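Local coordinates for protein acyl-coenzyme A oxidase acox-1.2 (Caenorhabditis elegans, PDB 5K3J) that catalyses the FAD-dependent desaturation of ascaroside-CoA side chains in peroxisomal beta-oxidation, shortening pheromones with a five-carbon omega side chain, and binds ATP between its subunits, at residues Y445-V450 with V521-A526; G482-F487 with F534-F539; R492-K497 with A571-E576. One frame throughout, in Å; residues are numbered along the deposited sequence.

Contact 1: Y445-V450 with V521-A526; sequences YLVKSV and VELTRA. With ATP (adenosine-5'-triphosphate), chain D.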
loop_
_atom_site.group_PDB
_atom_site.type_symbol
_atom_site.label_atom_id
_atom_site.label_comp_id
_atom_site.label_asym_id
_atom_site.label_seq_id
_atom_site.Cartn_x
_atom_site.Cartn_y
_atom_site.Cartn_z
ATOM N N TYR A 445 5.052 -27.180 9.735
ATOM C CA TYR A 445 4.805 -27.531 11.127
ATOM C C TYR A 445 3.369 -27.997 11.304
ATOM O O TYR A 445 3.041 -28.666 12.282
ATOM C CB TYR A 445 5.117 -26.334 12.024
ATOM C CG TYR A 445 4.516 -26.348 13.419
ATOM C CD1 TYR A 445 5.166 -26.972 14.480
ATOM C CD2 TYR A 445 3.320 -25.690 13.682
ATOM C CE1 TYR A 445 4.621 -26.964 15.759
ATOM C CE2 TYR A 445 2.772 -25.677 14.952
ATOM C CZ TYR A 445 3.425 -26.314 15.986
ATOM O OH TYR A 445 2.879 -26.301 17.250
ATOM N N LEU A 446 2.521 -27.642 10.344
ATOM C CA LEU A 446 1.127 -28.066 10.350
ATOM C C LEU A 446 0.983 -29.454 9.734
ATOM O O LEU A 446 0.174 -30.261 10.194
ATOM C CB LEU A 446 0.250 -27.059 9.603
ATOM C CG LEU A 446 0.034 -25.713 10.296
ATOM C CD1 LEU A 446 -0.996 -24.875 9.544
ATOM C CD2 LEU A 446 -0.376 -25.911 11.751
ATOM N N VAL A 447 1.768 -29.728 8.694
ATOM C CA VAL A 447 1.800 -31.056 8.096
ATOM C C VAL A 447 2.318 -32.057 9.110
ATOM O O VAL A 447 1.672 -33.063 9.379
ATOM C CB VAL A 447 2.683 -31.104 6.834
ATOM C CG1 VAL A 447 2.919 -32.549 6.406
ATOM C CG2 VAL A 447 2.048 -30.303 5.712
ATOM N N LYS A 448 3.477 -31.757 9.685
ATOM C CA LYS A 448 4.100 -32.644 10.657
ATOM C C LYS A 448 3.218 -32.825 11.889
ATOM O O LYS A 448 3.232 -33.882 12.514
ATOM C CB LYS A 448 5.485 -32.112 11.053
ATOM C CG LYS A 448 5.495 -31.023 12.124
ATOM C CD LYS A 448 5.802 -31.614 13.497
ATOM C CE LYS A 448 5.772 -30.572 14.603
ATOM N NZ LYS A 448 5.966 -31.215 15.935
ATOM N N SER A 449 2.458 -31.791 12.242
ATOM C CA SER A 449 1.544 -31.883 13.374
ATOM C C SER A 449 0.394 -32.815 13.020
ATOM O O SER A 449 0.028 -33.687 13.810
ATOM C CB SER A 449 1.021 -30.503 13.780
ATOM O OG SER A 449 1.920 -29.848 14.664
ATOM N N VAL A 450 -0.173 -32.631 11.830
ATOM C CA VAL A 450 -1.147 -33.576 11.300
ATOM C C VAL A 450 -0.484 -34.932 11.098
ATOM O O VAL A 450 -0.985 -35.950 11.571
ATOM C CB VAL A 450 -1.753 -33.097 9.968
ATOM C CG1 VAL A 450 -2.580 -34.207 9.334
ATOM C CG2 VAL A 450 -2.601 -31.868 10.193
ATOM N N VAL A 521 -0.392 -23.311 -2.204
ATOM C CA VAL A 521 -1.402 -22.296 -1.909
ATOM C C VAL A 521 -2.355 -22.760 -0.809
ATOM O O VAL A 521 -2.654 -22.001 0.113
ATOM C CB VAL A 521 -2.216 -21.919 -3.158
ATOM C CG1 VAL A 521 -3.258 -20.867 -2.808
ATOM C CG2 VAL A 521 -1.298 -21.396 -4.246
ATOM N N GLU A 522 -2.827 -24.000 -0.910
ATOM C CA GLU A 522 -3.696 -24.583 0.110
ATOM C C GLU A 522 -3.025 -24.564 1.475
ATOM O O GLU A 522 -3.657 -24.267 2.490
ATOM C CB GLU A 522 -4.077 -26.018 -0.257
ATOM C CG GLU A 522 -5.039 -26.118 -1.424
ATOM C CD GLU A 522 -6.358 -25.428 -1.144
ATOM O OE1 GLU A 522 -6.885 -25.583 -0.021
ATOM O OE2 GLU A 522 -6.864 -24.727 -2.043
ATOM N N LEU A 523 -1.734 -24.880 1.482
ATOM C CA LEU A 523 -0.940 -24.920 2.702
ATOM C C LEU A 523 -0.833 -23.556 3.370
ATOM O O LEU A 523 -0.772 -23.459 4.595
ATOM C CB LEU A 523 0.456 -25.458 2.394
ATOM C CG LEU A 523 0.520 -26.908 1.919
ATOM C CD1 LEU A 523 1.861 -27.184 1.279
ATOM C CD2 LEU A 523 0.281 -27.843 3.084
ATOM N N THR A 524 -0.801 -22.502 2.562
ATOM C CA THR A 524 -0.739 -21.150 3.103
ATOM C C THR A 524 -2.106 -20.707 3.612
ATOM O O THR A 524 -2.199 -19.884 4.521
ATOM C CB THR A 524 -0.241 -20.128 2.066
ATOM O OG1 THR A 524 -1.096 -20.157 0.916
ATOM C CG2 THR A 524 1.185 -20.442 1.643
ATOM N N ARG A 525 -3.165 -21.245 3.016
ATOM C CA ARG A 525 -4.511 -20.982 3.505
ATOM C C ARG A 525 -4.657 -21.596 4.888
ATOM O O ARG A 525 -5.305 -21.033 5.771
ATOM C CB ARG A 525 -5.567 -21.552 2.558
ATOM C CG ARG A 525 -5.456 -21.056 1.128
ATOM C CD ARG A 525 -6.513 -21.701 0.247
ATOM N NE ARG A 525 -6.340 -21.368 -1.165
ATOM C CZ ARG A 525 -6.777 -20.247 -1.730
ATOM N NH1 ARG A 525 -7.411 -19.336 -1.003
ATOM N NH2 ARG A 525 -6.574 -20.033 -3.023
ATOM N N ALA A 526 -4.034 -22.758 5.062
ATOM C CA ALA A 526 -4.025 -23.456 6.340
ATOM C C ALA A 526 -3.297 -22.644 7.403
ATOM O O ALA A 526 -3.802 -22.468 8.515
ATOM C CB ALA A 526 -3.382 -24.827 6.191
HETATM P PG ATP D . -8.276 -16.897 1.954
HETATM O O1G ATP D . -7.945 -18.263 2.505
HETATM O O2G ATP D . -8.716 -16.906 0.508
HETATM O O3G ATP D . -9.131 -16.049 2.866
HETATM P PB ATP D . -6.670 -14.734 1.181
HETATM O O1B ATP D . -6.360 -13.671 2.211
HETATM O O2B ATP D . -7.817 -14.535 0.218
HETATM O O3B ATP D . -6.849 -16.145 1.937
HETATM P PA ATP D . -5.403 -15.817 -1.043
HETATM O O1A ATP D . -4.581 -17.080 -0.920
HETATM O O2A ATP D . -6.855 -15.901 -1.451
HETATM O O3A ATP D . -5.322 -15.018 0.351
HETATM O "O5'" ATP D . -4.652 -14.809 -2.045
HETATM C "C5'" ATP D . -5.122 -13.472 -2.214
HETATM C "C4'" ATP D . -3.894 -12.587 -2.329
HETATM O "O4'" ATP D . -3.482 -12.114 -1.041
HETATM C "C3'" ATP D . -2.747 -13.390 -2.918
HETATM O "O3'" ATP D . -2.244 -12.727 -4.080
HETATM C "C2'" ATP D . -1.693 -13.432 -1.833
HETATM O "O2'" ATP D . -0.381 -13.239 -2.363
HETATM C "C1'" ATP D . -2.074 -12.304 -0.886
HETATM N N9 ATP D . -1.752 -12.632 0.526
HETATM C C8 ATP D . -2.477 -13.428 1.331
HETATM N N7 ATP D . -1.921 -13.525 2.564
HETATM C C5 ATP D . -0.809 -12.770 2.564
HETATM C C6 ATP D . 0.250 -12.431 3.543
HETATM N N6 ATP D . 0.231 -12.928 4.806
HETATM N N1 ATP D . 1.234 -11.602 3.130
HETATM C C2 ATP D . 1.265 -11.100 1.881
HETATM N N3 ATP D . 0.342 -11.368 0.943
HETATM C C4 ATP D . -0.703 -12.182 1.219
#
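Leu523 makes the first touch across this helix pair: its CD2 methyl lies 4.0 Å from CG2 of Val447, the two side chains meeting at an oblique angle. Val447 CG2 stands anti to the carbonyl carbon (chi1 169° for CG1), which directs that branch toward the leucine. Thr524 turns the other way, and its OG1 hydrogen-bonds back to Val521 O, an acceptor already used by Arg525 N, so the polar group is satisfied within its own helix. The side chain of Arg525 leads to the ATP. Extended from CG to NE, it brings Arg525 NH1 to 3.1 Å from ATP O2G, which sits in the guanidinium plane at its edge, while O1A lies over one face. A salt bridge from Arg525 NE to Glu522 OE2, 3.5 Å, restrains this cation, well suited to a triphosphate. Ala526 closes the contact; its small methyl allows Leu446 CD1 to approach to 4.1 Å from Ala526 CB and 3.8 Å from Ala526 O. Arg525 and Ala526 belong to the ATP site shared by the two subunits, so helix 520-543 packs on helix 435-450 while also serving the nucleotide. Helix 481-507 packs against both, with Thr499 on Val447 and Gln494 on Ala526.

Contact 2: G482-F487 with F534-F539; sequences GYVKMF and FIIEAF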
loop_
_atom_site.group_PDB
_atom_site.type_symbol
_atom_site.label_atom_id
_atom_site.label_comp_id
_atom_site.label_asym_id
_atom_site.label_seq_id
_atom_site.Cartn_x
_atom_site.Cartn_y
_atom_site.Cartn_z
ATOM N N GLY A 482 -17.837 -20.443 21.544
ATOM C CA GLY A 482 -18.301 -21.158 20.372
ATOM C C GLY A 482 -17.677 -20.633 19.092
ATOM O O GLY A 482 -17.546 -21.368 18.113
ATOM N N TYR A 483 -17.296 -19.358 19.093
ATOM C CA TYR A 483 -16.584 -18.782 17.955
ATOM C C TYR A 483 -15.194 -19.392 17.830
ATOM O O TYR A 483 -14.761 -19.763 16.739
ATOM C CB TYR A 483 -16.461 -17.266 18.088
ATOM C CG TYR A 483 -17.691 -16.474 17.707
ATOM C CD1 TYR A 483 -18.554 -15.989 18.681
ATOM C CD2 TYR A 483 -17.977 -16.192 16.378
ATOM C CE1 TYR A 483 -19.676 -15.256 18.340
ATOM C CE2 TYR A 483 -19.096 -15.461 16.027
ATOM C CZ TYR A 483 -19.942 -14.995 17.013
ATOM O OH TYR A 483 -21.059 -14.266 16.674
ATOM N N VAL A 484 -14.494 -19.468 18.958
ATOM C CA VAL A 484 -13.175 -20.085 19.021
ATOM C C VAL A 484 -13.274 -21.529 18.553
ATOM O O VAL A 484 -12.418 -22.019 17.817
ATOM C CB VAL A 484 -12.594 -20.027 20.448
ATOM C CG1 VAL A 484 -11.366 -20.915 20.574
ATOM C CG2 VAL A 484 -12.264 -18.592 20.823
ATOM N N LYS A 485 -14.343 -22.195 18.977
ATOM C CA LYS A 485 -14.648 -23.548 18.530
ATOM C C LYS A 485 -14.862 -23.593 17.018
ATOM O O LYS A 485 -14.500 -24.569 16.359
ATOM C CB LYS A 485 -15.890 -24.082 19.252
ATOM C CG LYS A 485 -15.631 -25.263 20.176
ATOM C CD LYS A 485 -14.860 -24.847 21.417
ATOM C CE LYS A 485 -13.601 -25.680 21.580
ATOM N NZ LYS A 485 -13.085 -25.680 22.977
ATOM N N MET A 486 -15.458 -22.536 16.474
ATOM C CA MET A 486 -15.660 -22.439 15.034
ATOM C C MET A 486 -14.334 -22.191 14.325
ATOM O O MET A 486 -14.113 -22.677 13.215
ATOM C CB MET A 486 -16.655 -21.325 14.699
ATOM C CG MET A 486 -16.875 -21.110 13.208
ATOM S SD MET A 486 -17.534 -22.563 12.369
ATOM C CE MET A 486 -19.078 -22.784 13.245
ATOM N N PHE A 487 -13.449 -21.438 14.974
ATOM C CA PHE A 487 -12.127 -21.161 14.423
ATOM C C PHE A 487 -11.173 -22.327 14.638
ATOM O O PHE A 487 -10.130 -22.411 13.990
ATOM C CB PHE A 487 -11.540 -19.887 15.030
ATOM C CG PHE A 487 -11.715 -18.672 14.169
ATOM C CD1 PHE A 487 -10.826 -18.399 13.141
ATOM C CD2 PHE A 487 -12.772 -17.805 14.384
ATOM C CE1 PHE A 487 -10.988 -17.281 12.345
ATOM C CE2 PHE A 487 -12.940 -16.687 13.593
ATOM C CZ PHE A 487 -12.046 -16.424 12.573
ATOM N N PHE A 534 -5.166 -18.219 16.704
ATOM C CA PHE A 534 -4.305 -17.898 17.838
ATOM C C PHE A 534 -4.471 -16.455 18.301
ATOM O O PHE A 534 -4.545 -16.191 19.500
ATOM C CB PHE A 534 -2.839 -18.157 17.488
ATOM C CG PHE A 534 -1.897 -17.934 18.637
ATOM C CD1 PHE A 534 -1.594 -18.963 19.512
ATOM C CD2 PHE A 534 -1.316 -16.691 18.842
ATOM C CE1 PHE A 534 -0.732 -18.758 20.573
ATOM C CE2 PHE A 534 -0.456 -16.481 19.897
ATOM C CZ PHE A 534 -0.162 -17.518 20.766
ATOM N N ILE A 535 -4.503 -15.531 17.346
ATOM C CA ILE A 535 -4.686 -14.111 17.641
ATOM C C ILE A 535 -5.949 -13.893 18.471
ATOM O O ILE A 535 -5.957 -13.108 19.421
ATOM C CB ILE A 535 -4.760 -13.272 16.345
ATOM C CG1 ILE A 535 -3.417 -13.313 15.613
ATOM C CG2 ILE A 535 -5.141 -11.831 16.650
ATOM C CD1 ILE A 535 -3.487 -12.870 14.167
ATOM N N ILE A 536 -7.006 -14.617 18.116
ATOM C CA ILE A 536 -8.277 -14.550 18.826
ATOM C C ILE A 536 -8.157 -15.063 20.264
ATOM O O ILE A 536 -8.594 -14.395 21.204
ATOM C CB ILE A 536 -9.354 -15.355 18.084
ATOM C CG1 ILE A 536 -9.654 -14.701 16.735
ATOM C CG2 ILE A 536 -10.620 -15.457 18.916
ATOM C CD1 ILE A 536 -10.679 -15.441 15.915
ATOM N N GLU A 537 -7.565 -16.245 20.424
ATOM C CA GLU A 537 -7.371 -16.845 21.743
ATOM C C GLU A 537 -6.556 -15.938 22.651
ATOM O O GLU A 537 -6.923 -15.691 23.802
ATOM C CB GLU A 537 -6.672 -18.200 21.623
ATOM C CG GLU A 537 -7.397 -19.217 20.775
ATOM C CD GLU A 537 -6.748 -20.581 20.848
ATOM O OE1 GLU A 537 -5.741 -20.797 20.141
ATOM O OE2 GLU A 537 -7.238 -21.431 21.622
ATOM N N ALA A 538 -5.438 -15.458 22.115
ATOM C CA ALA A 538 -4.550 -14.546 22.825
ATOM C C ALA A 538 -5.308 -13.329 23.342
ATOM O O ALA A 538 -5.124 -12.909 24.486
ATOM C CB ALA A 538 -3.412 -14.112 21.916
ATOM N N PHE A 539 -6.149 -12.767 22.478
ATOM C CA PHE A 539 -7.014 -11.647 22.829
ATOM C C PHE A 539 -7.881 -12.030 24.021
ATOM O O PHE A 539 -7.886 -11.342 25.044
ATOM C CB PHE A 539 -7.886 -11.259 21.630
ATOM C CG PHE A 539 -8.446 -9.861 21.693
ATOM C CD1 PHE A 539 -8.295 -9.072 22.823
ATOM C CD2 PHE A 539 -9.130 -9.338 20.609
ATOM C CE1 PHE A 539 -8.814 -7.788 22.869
ATOM C CE2 PHE A 539 -9.650 -8.057 20.648
ATOM C CZ PHE A 539 -9.494 -7.281 21.777
#
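A CH-pi contact joins Ile536 to Phe487. The CD1 methyl of Ile536 stands over the centre of the Phe487 ring, 3.5 Å from the centroid and 14° off the ring normal, and the isoleucine side chain comes in nearly perpendicular to that of the phenylalanine. Ile536 gets there by an extended branch: CG1 is anti to the carbonyl carbon and chi2 is 179°, which carries the terminal methyl out from the helix onto the aromatic face. The ring face suits an aliphatic methyl, whose C-H bonds can point at the pi cloud.

These contacts join two long helices, 481-507 and 520-543, of the all-helical C-terminal part of the acyl-CoA oxidase fold. Around this point they run antiparallel, with their axes at 156° and 10.3 Å apart, a spacing that bulky aliphatic and aromatic residues fill.

Plain apolar packing is supplied by Val484. Its CG2 lies 4.0 Å from CG2 of Ile536, the two branched side chains running antiparallel alongside one another. Leu533 adds to this greasy layer, since it touches both Val484 and Phe487.

Glu537, itself partly exposed, adds a mixed contact. The closest CA atoms across the pair are those of Glu537 and Val484, 7.2 Å apart. Glu537 OE2 rests 4.3 Å from Val484 CG1, a loose contact between carboxylate and methyl; the beta-branched valine suits the spot by offering one methyl to Glu537 and the other to Ile536.

Contact 3: R492-K497 with A571-E576; sequences RRQAWK and ATYALE. With ATP (adenosine-5'-triphosphate), chain D.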
loop_
_atom_site.group_PDB
_atom_site.type_symbol
_atom_site.label_atom_id
_atom_site.label_comp_id
_atom_site.label_asym_id
_atom_site.label_seq_id
_atom_site.Cartn_x
_atom_site.Cartn_y
_atom_site.Cartn_z
ATOM N N ARG A 492 -8.536 -26.611 11.443
ATOM C CA ARG A 492 -8.393 -28.065 11.450
ATOM C C ARG A 492 -8.841 -28.669 10.127
ATOM O O ARG A 492 -8.181 -29.554 9.580
ATOM C CB ARG A 492 -9.202 -28.674 12.594
ATOM C CG ARG A 492 -9.263 -30.193 12.583
ATOM C CD ARG A 492 -10.320 -30.722 13.548
ATOM N NE ARG A 492 -10.183 -30.162 14.891
ATOM C CZ ARG A 492 -11.024 -29.279 15.422
ATOM N NH1 ARG A 492 -12.071 -28.853 14.724
ATOM N NH2 ARG A 492 -10.823 -28.823 16.651
ATOM N N ARG A 493 -9.974 -28.178 9.630
ATOM C CA ARG A 493 -10.522 -28.585 8.340
ATOM C C ARG A 493 -9.475 -28.447 7.242
ATOM O O ARG A 493 -9.049 -29.436 6.646
ATOM C CB ARG A 493 -11.753 -27.741 7.999
ATOM C CG ARG A 493 -12.932 -28.504 7.406
ATOM C CD ARG A 493 -12.670 -28.972 5.983
ATOM N NE ARG A 493 -12.240 -30.366 5.942
ATOM C CZ ARG A 493 -12.299 -31.135 4.860
ATOM N NH1 ARG A 493 -11.883 -32.393 4.916
ATOM N NH2 ARG A 493 -12.778 -30.649 3.722
ATOM N N GLN A 494 -9.061 -27.208 6.993
ATOM C CA GLN A 494 -8.100 -26.897 5.942
ATOM C C GLN A 494 -6.761 -27.587 6.165
ATOM O O GLN A 494 -6.141 -28.058 5.212
ATOM C CB GLN A 494 -7.894 -25.384 5.851
ATOM C CG GLN A 494 -6.936 -24.935 4.758
ATOM C CD GLN A 494 -7.485 -25.169 3.368
ATOM O OE1 GLN A 494 -8.695 -25.115 3.150
ATOM N NE2 GLN A 494 -6.596 -25.435 2.419
ATOM N N ALA A 495 -6.319 -27.631 7.421
ATOM C CA ALA A 495 -5.042 -28.246 7.782
ATOM C C ALA A 495 -4.938 -29.674 7.256
ATOM O O ALA A 495 -3.975 -30.025 6.574
ATOM C CB ALA A 495 -4.853 -28.224 9.294
ATOM N N TRP A 496 -5.935 -30.491 7.580
ATOM C CA TRP A 496 -6.031 -31.844 7.049
ATOM C C TRP A 496 -6.241 -31.827 5.541
ATOM O O TRP A 496 -5.590 -32.566 4.801
ATOM C CB TRP A 496 -7.176 -32.603 7.723
ATOM C CG TRP A 496 -6.843 -33.126 9.077
ATOM C CD1 TRP A 496 -6.992 -32.477 10.268
ATOM C CD2 TRP A 496 -6.311 -34.418 9.385
ATOM N NE1 TRP A 496 -6.582 -33.285 11.299
ATOM C CE2 TRP A 496 -6.159 -34.482 10.785
ATOM C CE3 TRP A 496 -5.947 -35.527 8.616
ATOM C CZ2 TRP A 496 -5.659 -35.610 11.431
ATOM C CZ3 TRP A 496 -5.450 -36.646 9.259
ATOM C CH2 TRP A 496 -5.311 -36.679 10.652
ATOM N N LYS A 497 -7.154 -30.968 5.101
ATOM C CA LYS A 497 -7.531 -30.860 3.696
ATOM C C LYS A 497 -6.328 -30.573 2.804
ATOM O O LYS A 497 -6.232 -31.098 1.696
ATOM C CB LYS A 497 -8.588 -29.765 3.522
ATOM C CG LYS A 497 -9.426 -29.861 2.254
ATOM C CD LYS A 497 -8.904 -28.956 1.152
ATOM C CE LYS A 497 -9.856 -28.959 -0.030
ATOM N NZ LYS A 497 -11.209 -28.445 0.330
ATOM N N ALA A 571 -15.747 -16.656 5.874
ATOM C CA ALA A 571 -17.000 -17.411 5.867
ATOM C C ALA A 571 -16.943 -18.617 4.934
ATOM O O ALA A 571 -17.462 -19.682 5.262
ATOM C CB ALA A 571 -18.161 -16.505 5.481
ATOM N N THR A 572 -16.297 -18.442 3.784
ATOM C CA THR A 572 -16.122 -19.506 2.796
ATOM C C THR A 572 -15.609 -20.802 3.426
ATOM O O THR A 572 -15.982 -21.900 3.010
ATOM C CB THR A 572 -15.162 -19.042 1.682
ATOM O OG1 THR A 572 -15.793 -18.002 0.923
ATOM C CG2 THR A 572 -14.790 -20.187 0.751
ATOM N N TYR A 573 -14.776 -20.662 4.450
ATOM C CA TYR A 573 -14.296 -21.808 5.212
ATOM C C TYR A 573 -15.274 -22.183 6.324
ATOM O O TYR A 573 -15.360 -23.345 6.721
ATOM C CB TYR A 573 -12.917 -21.518 5.808
ATOM C CG TYR A 573 -11.845 -21.257 4.778
ATOM C CD1 TYR A 573 -11.530 -22.212 3.822
ATOM C CD2 TYR A 573 -11.133 -20.063 4.770
ATOM C CE1 TYR A 573 -10.549 -21.984 2.879
ATOM C CE2 TYR A 573 -10.146 -19.827 3.831
ATOM C CZ TYR A 573 -9.860 -20.791 2.889
ATOM O OH TYR A 573 -8.880 -20.558 1.953
ATOM N N ALA A 574 -16.008 -21.191 6.820
ATOM C CA ALA A 574 -16.893 -21.379 7.969
ATOM C C ALA A 574 -18.269 -21.907 7.584
ATOM O O ALA A 574 -19.155 -22.000 8.432
ATOM C CB ALA A 574 -17.050 -20.071 8.732
ATOM N N LEU A 575 -18.455 -22.247 6.315
ATOM C CA LEU A 575 -19.767 -22.681 5.850
ATOM C C LEU A 575 -19.853 -24.195 5.682
ATOM O O LEU A 575 -20.859 -24.718 5.202
ATOM C CB LEU A 575 -20.123 -21.972 4.545
ATOM C CG LEU A 575 -20.384 -20.476 4.737
ATOM C CD1 LEU A 575 -20.664 -19.776 3.415
ATOM C CD2 LEU A 575 -21.514 -20.238 5.732
ATOM N N GLU A 576 -18.795 -24.894 6.078
ATOM C CA GLU A 576 -18.865 -26.338 6.258
ATOM C C GLU A 576 -19.548 -26.620 7.587
ATOM O O GLU A 576 -19.994 -27.736 7.847
ATOM C CB GLU A 576 -17.474 -26.977 6.239
ATOM C CG GLU A 576 -16.973 -27.392 4.872
ATOM C CD GLU A 576 -15.715 -26.654 4.472
ATOM O OE1 GLU A 576 -15.322 -26.744 3.289
ATOM O OE2 GLU A 576 -15.119 -25.983 5.341
HETATM P PG ATP D . -8.276 -16.897 1.954
HETATM O O1G ATP D . -7.945 -18.263 2.505
HETATM O O2G ATP D . -8.716 -16.906 0.508
HETATM O O3G ATP D . -9.131 -16.049 2.866
HETATM P PB ATP D . -6.670 -14.734 1.181
HETATM O O1B ATP D . -6.360 -13.671 2.211
HETATM O O2B ATP D . -7.817 -14.535 0.218
HETATM O O3B ATP D . -6.849 -16.145 1.937
HETATM P PA ATP D . -5.403 -15.817 -1.043
HETATM O O1A ATP D . -4.581 -17.080 -0.920
HETATM O O2A ATP D . -6.855 -15.901 -1.451
HETATM O O3A ATP D . -5.322 -15.018 0.351
HETATM O "O5'" ATP D . -4.652 -14.809 -2.045
HETATM C "C5'" ATP D . -5.122 -13.472 -2.214
HETATM C "C4'" ATP D . -3.894 -12.587 -2.329
HETATM O "O4'" ATP D . -3.482 -12.114 -1.041
HETATM C "C3'" ATP D . -2.747 -13.390 -2.918
HETATM O "O3'" ATP D . -2.244 -12.727 -4.080
HETATM C "C2'" ATP D . -1.693 -13.432 -1.833
HETATM O "O2'" ATP D . -0.381 -13.239 -2.363
HETATM C "C1'" ATP D . -2.074 -12.304 -0.886
HETATM N N9 ATP D . -1.752 -12.632 0.526
HETATM C C8 ATP D . -2.477 -13.428 1.331
HETATM N N7 ATP D . -1.921 -13.525 2.564
HETATM C C5 ATP D . -0.809 -12.770 2.564
HETATM C C6 ATP D . 0.250 -12.431 3.543
HETATM N N6 ATP D . 0.231 -12.928 4.806
HETATM N N1 ATP D . 1.234 -11.602 3.130
HETATM C C2 ATP D . 1.265 -11.100 1.881
HETATM N N3 ATP D . 0.342 -11.368 0.943
HETATM C C4 ATP D . -0.703 -12.182 1.219
#
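Gln494 and Tyr573 meet in a partly buried side-chain contact between the long helix 481-507 and the short, weakly bonded helix 571-574, beside the ATP that the two subunits share. No hydrogen bond crosses between the segments, and the fit depends on how two polar side chains pass each other. Gln494 OE1 approaches CE1 of Tyr573 to 3.6 Å, obliquely placed to the ring, with the amide and ring planes 63° apart. CG of Gln494 is anti to the backbone N (chi1 -178°), and a bend at chi2 turns the amide toward the ring, while NE2 hydrogen-bonds to Glu522, which helps fix the rotation of the amide. Tyrosine suits its own position because its aromatic body packs in the protein and its hydroxyl extends to the nucleotide: Tyr573 OH donates a hydrogen bond of 2.5 Å to ATP O1G, which lies at the edge of the ring, in its plane.

At the outer side of the contact, Arg493 and Glu576 touch through the arginine's aliphatic part. Glu576 is poorly ordered, so its distances are approximate: Arg493 CD lies 3.9 Å from Glu576 OE2. The charged atoms are not in contact, Arg493 NH2 and Glu576 OE1 being 4.7 Å apart. CG of Lys497 lies over one face of the Arg493 guanidinium, offset toward the rim. Helix 520-543 lies alongside both segments, its Leu529 touching Gln494 and Tyr573, and the second subunit closes in through Asp584, which forms a salt bridge with Lys497.

How the contacts relate
All three contacts lie on the same side of the chain's centre and are linked by a few long helices. Helix 520-543 serves contacts 1 and 2, and helix 481-507 serves contacts 2 and 3. Along the chain the segments come in the order 445-450, 482-487, 492-497, 521-526, 534-539, 571-576, so every pair of contacts interleaves and the helices are knitted together. Contacts 1 and 3 are closest, with centres 12 Å apart, and they touch directly, Val450 packing on Trp496. Both reach the same ATP and the second subunit. Contact 2, its centre 18 Å from contact 1 and 14 Å from contact 3, pairs one helix from each of the other contacts, away from the subunit interface.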